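Local atomic coordinates of prophage MuSo2, 43 kDa tail protein (PDB entry 3CDD), a protein that probably serves as a baseplate hub component of a Mu-like contractile phage tail, built as a trimer of GpP-like chains. Residues Ser27-Ser32 and Asp342-Pro347; Leu162-Gly167 and Gly269-Gln274. All coordinates share one frame; numbering follows the deposited sequence.

How the contacts relate
From the N terminus, the chain first reaches contact 1 at the loop after strand 21-27. It then runs through the rest of the N-terminal family region and into the gp44-like region. There the last turn of helix 155-164 supplies the first half of contact 2. That contact closes about a hundred residues later on helix 262-278. Contact 1 closes only at 342-347, after strand 331-339, so the loop of contact 2 is nested inside it. The two centres lie about 11 Å apart. Ile346 of contact 1 touches Trp271 of contact 2. Together the contacts bring the C-terminal tail, helix 262-278, the gp44-like region and an N-terminal hairpin loop into one neighbourhood.

Contact 1 of 2, residues Ser27-Ser32 and Asp342-Pro347; sequences SLEAMS and DAMDIP
The backbone N of Glu29, a residue that meets Met344 across the contact, is held by the side chain of Ser27: Glu29 N lies 3.0 Å from Ser27 OG, with an N-H...O angle of 161°. This is an ST turn. It shapes the loop of the beta hairpin made by strands 21-27 and 34-42. The turn presents Leu28 and Glu29 to the C-terminal tail that follows strand 331-339.

The tail answers with a single side chain. Met344 is modelled as selenomethionine. Its CG lies anti to the carbonyl carbon (chi1 -57°), and the chain runs out from there toward the hairpin loop. The selenium reaches in between two neighbours. On one side Leu28 CD1 lies 3.9 Å from Met344 SE. On another, the carboxylate oxygen Glu29 OE2 lies 3.8 Å from Met344 SE. Both side chains slant across the Met344 chain rather than running along it. No hydrogen bond joins the two segments. The Leu28 part is an apolar contact, and the Glu29 part is van der Waals contact.

Leu28 is buried and looks toward the tail with its CB. It also packs on Leu319 of strand 317-328 and on Ile301 and Asn302, and its backbone is hydrogen-bonded to Ala321. Leu28 thus lies between Met344 and strand 317-328 with the loop at Ile301, joining the N-terminal GpP-like region to the fourth-domain region. Glu29 is exposed. Its CG already touches Met344, and the extended chain beyond carries OE2 on to the selenium.

The last bond of Met344 turns at chi3 (64°) and sets the methyl group aside, toward Glu29 CG and Leu28 O. There Met344 CE lies 3.8 Å from Glu29 CG and 3.9 Å from the carbonyl oxygen Leu28 O.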
loop_
_atom_site.group_PDB
_atom_site.type_symbol
_atom_site.label_atom_id
_atom_site.label_comp_id
_atom_site.label_asym_id
_atom_site.label_seq_id
_atom_site.Cartn_x
_atom_site.Cartn_y
_atom_site.Cartn_z
ATOM N N SER A 27 -19.753 12.638 3.147
ATOM C CA SER A 27 -18.550 13.411 2.842
ATOM C C SER A 27 -18.699 14.337 1.655
ATOM O O SER A 27 -19.360 13.999 0.683
ATOM C CB SER A 27 -17.391 12.474 2.564
ATOM O OG SER A 27 -16.244 13.240 2.272
ATOM N N LEU A 28 -18.059 15.495 1.720
ATOM C CA LEU A 28 -18.002 16.421 0.582
ATOM C C LEU A 28 -16.851 16.107 -0.369
ATOM O O LEU A 28 -16.792 16.662 -1.469
ATOM C CB LEU A 28 -17.840 17.866 1.062
ATOM C CG LEU A 28 -19.007 18.757 1.487
ATOM C CD1 LEU A 28 -18.430 20.127 1.860
ATOM C CD2 LEU A 28 -20.070 18.903 0.385
ATOM N N GLU A 29 -15.918 15.255 0.043
ATOM C CA GLU A 29 -14.710 15.029 -0.755
ATOM C C GLU A 29 -14.587 13.610 -1.313
ATOM O O GLU A 29 -13.565 13.244 -1.901
ATOM C CB GLU A 29 -13.462 15.363 0.069
ATOM C CG GLU A 29 -13.383 16.821 0.530
ATOM C CD GLU A 29 -12.065 17.152 1.236
ATOM O OE1 GLU A 29 -11.141 16.290 1.207
ATOM O OE2 GLU A 29 -11.953 18.275 1.819
ATOM N N ALA A 30 -15.601 12.796 -1.104
ATOM C CA ALA A 30 -15.561 11.427 -1.561
ATOM C C ALA A 30 -16.974 11.035 -1.987
ATOM O O ALA A 30 -17.819 10.720 -1.125
ATOM C CB ALA A 30 -15.047 10.516 -0.446
HETATM N N MSE A 31 -17.223 11.087 -3.305
HETATM C CA MSE A 31 -18.571 10.865 -3.862
HETATM C C MSE A 31 -19.171 9.546 -3.392
HETATM O O MSE A 31 -18.537 8.508 -3.544
HETATM C CB MSE A 31 -18.572 10.917 -5.395
HETATM C CG MSE A 31 -19.997 10.787 -6.053
HETATM SE SE MSE A 31 -21.318 12.120 -5.489
HETATM C CE MSE A 31 -20.338 13.658 -6.154
ATOM N N SER A 32 -20.367 9.623 -2.792
ATOM C CA SER A 32 -21.200 8.468 -2.412
ATOM C C SER A 32 -21.017 7.934 -0.977
ATOM O O SER A 32 -21.785 7.062 -0.527
ATOM C CB SER A 32 -21.165 7.342 -3.468
ATOM O OG SER A 32 -20.103 6.412 -3.276
ATOM N N ASP A 342 -12.939 28.334 3.099
ATOM C CA ASP A 342 -12.520 28.719 1.753
ATOM C C ASP A 342 -11.446 27.767 1.238
ATOM O O ASP A 342 -10.721 28.085 0.290
ATOM C CB ASP A 342 -12.041 30.179 1.715
ATOM C CG ASP A 342 -10.704 30.391 2.429
ATOM O OD1 ASP A 342 -10.374 29.630 3.374
ATOM O OD2 ASP A 342 -9.980 31.339 2.040
ATOM N N ALA A 343 -11.348 26.603 1.882
ATOM C CA ALA A 343 -10.413 25.556 1.476
ATOM C C ALA A 343 -11.020 24.756 0.346
ATOM O O ALA A 343 -10.296 24.149 -0.445
ATOM C CB ALA A 343 -10.066 24.634 2.654
HETATM N N MSE A 344 -12.348 24.760 0.287
HETATM C CA MSE A 344 -13.088 24.101 -0.784
HETATM C C MSE A 344 -13.811 25.119 -1.664
HETATM O O MSE A 344 -14.959 24.905 -2.062
HETATM C CB MSE A 344 -14.104 23.118 -0.199
HETATM C CG MSE A 344 -13.507 22.060 0.693
HETATM SE SE MSE A 344 -14.743 20.606 0.850
HETATM C CE MSE A 344 -14.790 19.990 -1.001
ATOM N N ASP A 345 -13.151 26.236 -1.951
ATOM C CA ASP A 345 -13.716 27.244 -2.841
ATOM C C ASP A 345 -12.692 27.598 -3.904
ATOM O O ASP A 345 -11.614 28.131 -3.599
ATOM C CB ASP A 345 -14.173 28.491 -2.060
ATOM N N ILE A 346 -13.022 27.262 -5.149
ATOM C CA ILE A 346 -12.153 27.556 -6.296
ATOM C C ILE A 346 -12.889 28.437 -7.329
ATOM O O ILE A 346 -14.009 28.904 -7.065
ATOM C CB ILE A 346 -11.575 26.259 -6.937
ATOM C CG1 ILE A 346 -11.411 25.161 -5.881
ATOM C CG2 ILE A 346 -10.222 26.556 -7.604
ATOM C CD1 ILE A 346 -12.049 23.864 -6.256
ATOM N N PRO A 347 -12.256 28.664 -8.486
ATOM C CA PRO A 347 -12.753 29.621 -9.483
ATOM C C PRO A 347 -13.184 28.977 -10.809
ATOM O O PRO A 347 -14.362 29.031 -11.184
ATOM C CB PRO A 347 -11.710 30.729 -9.724
#

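Contact 2 of 2, residues Leu162-Gly167 and Gly269-Gln274; sequences LAKQRG and GQWERQ
Lys164 lies across the flat face of the Trp271 indole, and the two side chains meet at about a right angle. This is a cation-pi contact with a CH-pi component. It joins the last turn of helix 155-164, in the gp44-like region, to the middle of helix 262-278.

The lysine runs from outside the CZ3-CH2 edge of the six-membered ring to over CZ2. Lys164 CG starts off the ring plane and just outside that edge, 3.6 Å from Trp271 CZ3. CD follows near CH2. Lys164 CE then stands 3.5 Å from the centroid of the Trp271 six-membered ring and 9° off its normal. The ammonium group goes a little further, with Lys164 NZ 3.8 Å from the same centroid and 20° off the normal. The methylene and the charge thus share one face. With a bend at chi3, the chain from CG to NZ runs nearly parallel to the ring plane. On the tryptophan side, CG is anti to the backbone N, and the indole stands out from its helix toward the lysine.

Ile346 of the C-terminal tail neighbours the rim of the same ring from the other side of its plane. The modelled approach of its CD1 to CZ3 is doubtfully short, so the indole's place between Lys164 and the tail is clearer than the detail of that contact. Lys164 is an exposed residue, and this is a surface contact.

Just past the lysine, Arg166 folds back on the chain. Its NE and NH2 bond to Glu142 O and Pro143 O. Arg166 NH1 gives a hydrogen bond of 2.9 Å to Gln165 O, approaching from above the carbonyl plane.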
loop_
_atom_site.group_PDB
_atom_site.type_symbol
_atom_site.label_atom_id
_atom_site.label_comp_id
_atom_site.label_asym_id
_atom_site.label_seq_id
_atom_site.Cartn_x
_atom_site.Cartn_y
_atom_site.Cartn_z
ATOM N N LEU A 162 -16.099 19.204 -15.442
ATOM C CA LEU A 162 -16.946 20.363 -15.740
ATOM C C LEU A 162 -17.117 21.280 -14.515
ATOM O O LEU A 162 -16.958 22.504 -14.622
ATOM C CB LEU A 162 -18.313 19.901 -16.266
ATOM C CG LEU A 162 -18.343 19.048 -17.549
ATOM C CD1 LEU A 162 -19.789 18.678 -17.896
ATOM C CD2 LEU A 162 -17.689 19.732 -18.735
ATOM N N ALA A 163 -17.447 20.676 -13.366
ATOM C CA ALA A 163 -17.620 21.399 -12.103
ATOM C C ALA A 163 -16.420 22.302 -11.806
ATOM O O ALA A 163 -16.569 23.432 -11.326
ATOM C CB ALA A 163 -17.839 20.413 -10.951
ATOM N N LYS A 164 -15.233 21.787 -12.108
ATOM C CA LYS A 164 -13.983 22.441 -11.770
ATOM C C LYS A 164 -13.783 23.695 -12.635
ATOM O O LYS A 164 -13.138 24.651 -12.221
ATOM C CB LYS A 164 -12.841 21.447 -11.984
ATOM C CG LYS A 164 -11.759 21.485 -10.945
ATOM C CD LYS A 164 -10.572 20.604 -11.362
ATOM C CE LYS A 164 -9.270 21.431 -11.427
ATOM N NZ LYS A 164 -8.035 20.594 -11.576
ATOM N N GLN A 165 -14.337 23.676 -13.843
ATOM C CA GLN A 165 -14.279 24.814 -14.759
ATOM C C GLN A 165 -15.377 25.846 -14.474
ATOM O O GLN A 165 -15.461 26.861 -15.163
ATOM C CB GLN A 165 -14.388 24.330 -16.220
ATOM C CG GLN A 165 -13.273 23.399 -16.676
ATOM C CD GLN A 165 -13.569 22.718 -18.000
ATOM O OE1 GLN A 165 -13.753 21.502 -18.060
ATOM N NE2 GLN A 165 -13.621 23.497 -19.066
ATOM N N ARG A 166 -16.227 25.571 -13.482
ATOM C CA ARG A 166 -17.308 26.486 -13.086
ATOM C C ARG A 166 -17.241 26.885 -11.614
ATOM O O ARG A 166 -18.131 27.581 -11.111
ATOM C CB ARG A 166 -18.687 25.892 -13.416
ATOM C CG ARG A 166 -19.062 25.886 -14.919
ATOM C CD ARG A 166 -18.970 27.270 -15.570
ATOM N NE ARG A 166 -19.201 27.229 -17.023
ATOM C CZ ARG A 166 -18.247 27.199 -17.957
ATOM N NH1 ARG A 166 -16.964 27.202 -17.617
ATOM N NH2 ARG A 166 -18.582 27.170 -19.243
ATOM N N GLY A 167 -16.187 26.441 -10.933
ATOM C CA GLY A 167 -15.973 26.709 -9.498
ATOM C C GLY A 167 -17.083 26.226 -8.590
ATOM O O GLY A 167 -17.423 26.886 -7.608
ATOM N N GLY A 269 -2.087 27.665 -10.382
ATOM C CA GLY A 269 -1.215 27.877 -9.233
ATOM C C GLY A 269 -2.013 28.130 -7.967
ATOM O O GLY A 269 -1.684 27.602 -6.913
ATOM N N GLN A 270 -3.064 28.946 -8.080
ATOM C CA GLN A 270 -3.954 29.251 -6.955
ATOM C C GLN A 270 -4.671 27.999 -6.468
ATOM O O GLN A 270 -4.799 27.790 -5.261
ATOM C CB GLN A 270 -4.979 30.313 -7.349
ATOM C CG GLN A 270 -4.448 31.734 -7.352
ATOM C CD GLN A 270 -5.345 32.688 -8.121
ATOM O OE1 GLN A 270 -6.566 32.500 -8.198
ATOM N NE2 GLN A 270 -4.741 33.722 -8.699
ATOM N N TRP A 271 -5.137 27.183 -7.417
ATOM C CA TRP A 271 -5.718 25.872 -7.126
ATOM C C TRP A 271 -4.707 24.978 -6.404
ATOM O O TRP A 271 -5.077 24.185 -5.531
ATOM C CB TRP A 271 -6.203 25.193 -8.419
ATOM C CG TRP A 271 -6.364 23.695 -8.302
ATOM C CD1 TRP A 271 -5.358 22.759 -8.297
ATOM C CD2 TRP A 271 -7.590 22.962 -8.164
ATOM N NE1 TRP A 271 -5.888 21.497 -8.162
ATOM C CE2 TRP A 271 -7.253 21.592 -8.084
ATOM C CE3 TRP A 271 -8.941 23.330 -8.105
ATOM C CZ2 TRP A 271 -8.217 20.586 -7.939
ATOM C CZ3 TRP A 271 -9.912 22.320 -7.966
ATOM C CH2 TRP A 271 -9.540 20.968 -7.882
ATOM N N GLU A 272 -3.436 25.118 -6.777
ATOM C CA GLU A 272 -2.374 24.298 -6.231
ATOM C C GLU A 272 -2.082 24.654 -4.779
ATOM O O GLU A 272 -1.935 23.759 -3.935
ATOM C CB GLU A 272 -1.111 24.433 -7.077
ATOM C CG GLU A 272 -0.380 23.124 -7.245
ATOM C CD GLU A 272 -1.094 22.183 -8.193
ATOM O OE1 GLU A 272 -1.158 22.488 -9.404
ATOM O OE2 GLU A 272 -1.584 21.134 -7.725
ATOM N N ARG A 273 -2.004 25.962 -4.500
ATOM C CA ARG A 273 -1.847 26.486 -3.135
ATOM C C ARG A 273 -3.035 26.058 -2.270
ATOM O O ARG A 273 -2.863 25.599 -1.140
ATOM C CB ARG A 273 -1.722 28.019 -3.145
ATOM C CG ARG A 273 -1.609 28.649 -1.757
ATOM C CD ARG A 273 -1.599 30.164 -1.803
ATOM N NE ARG A 273 -2.823 30.695 -2.401
ATOM C CZ ARG A 273 -2.924 31.894 -2.978
ATOM N NH1 ARG A 273 -1.870 32.703 -3.032
ATOM N NH2 ARG A 273 -4.074 32.281 -3.513
ATOM N N GLN A 274 -4.232 26.179 -2.829
ATOM C CA GLN A 274 -5.445 25.833 -2.109
ATOM C C GLN A 274 -5.535 24.343 -1.785
ATOM O O GLN A 274 -6.017 23.967 -0.715
ATOM C CB GLN A 274 -6.681 26.325 -2.874
ATOM C CG GLN A 274 -7.578 27.232 -2.044
ATOM C CD GLN A 274 -6.808 28.043 -0.975
ATOM O OE1 GLN A 274 -7.255 28.146 0.180
ATOM N NE2 GLN A 274 -5.650 28.609 -1.353
#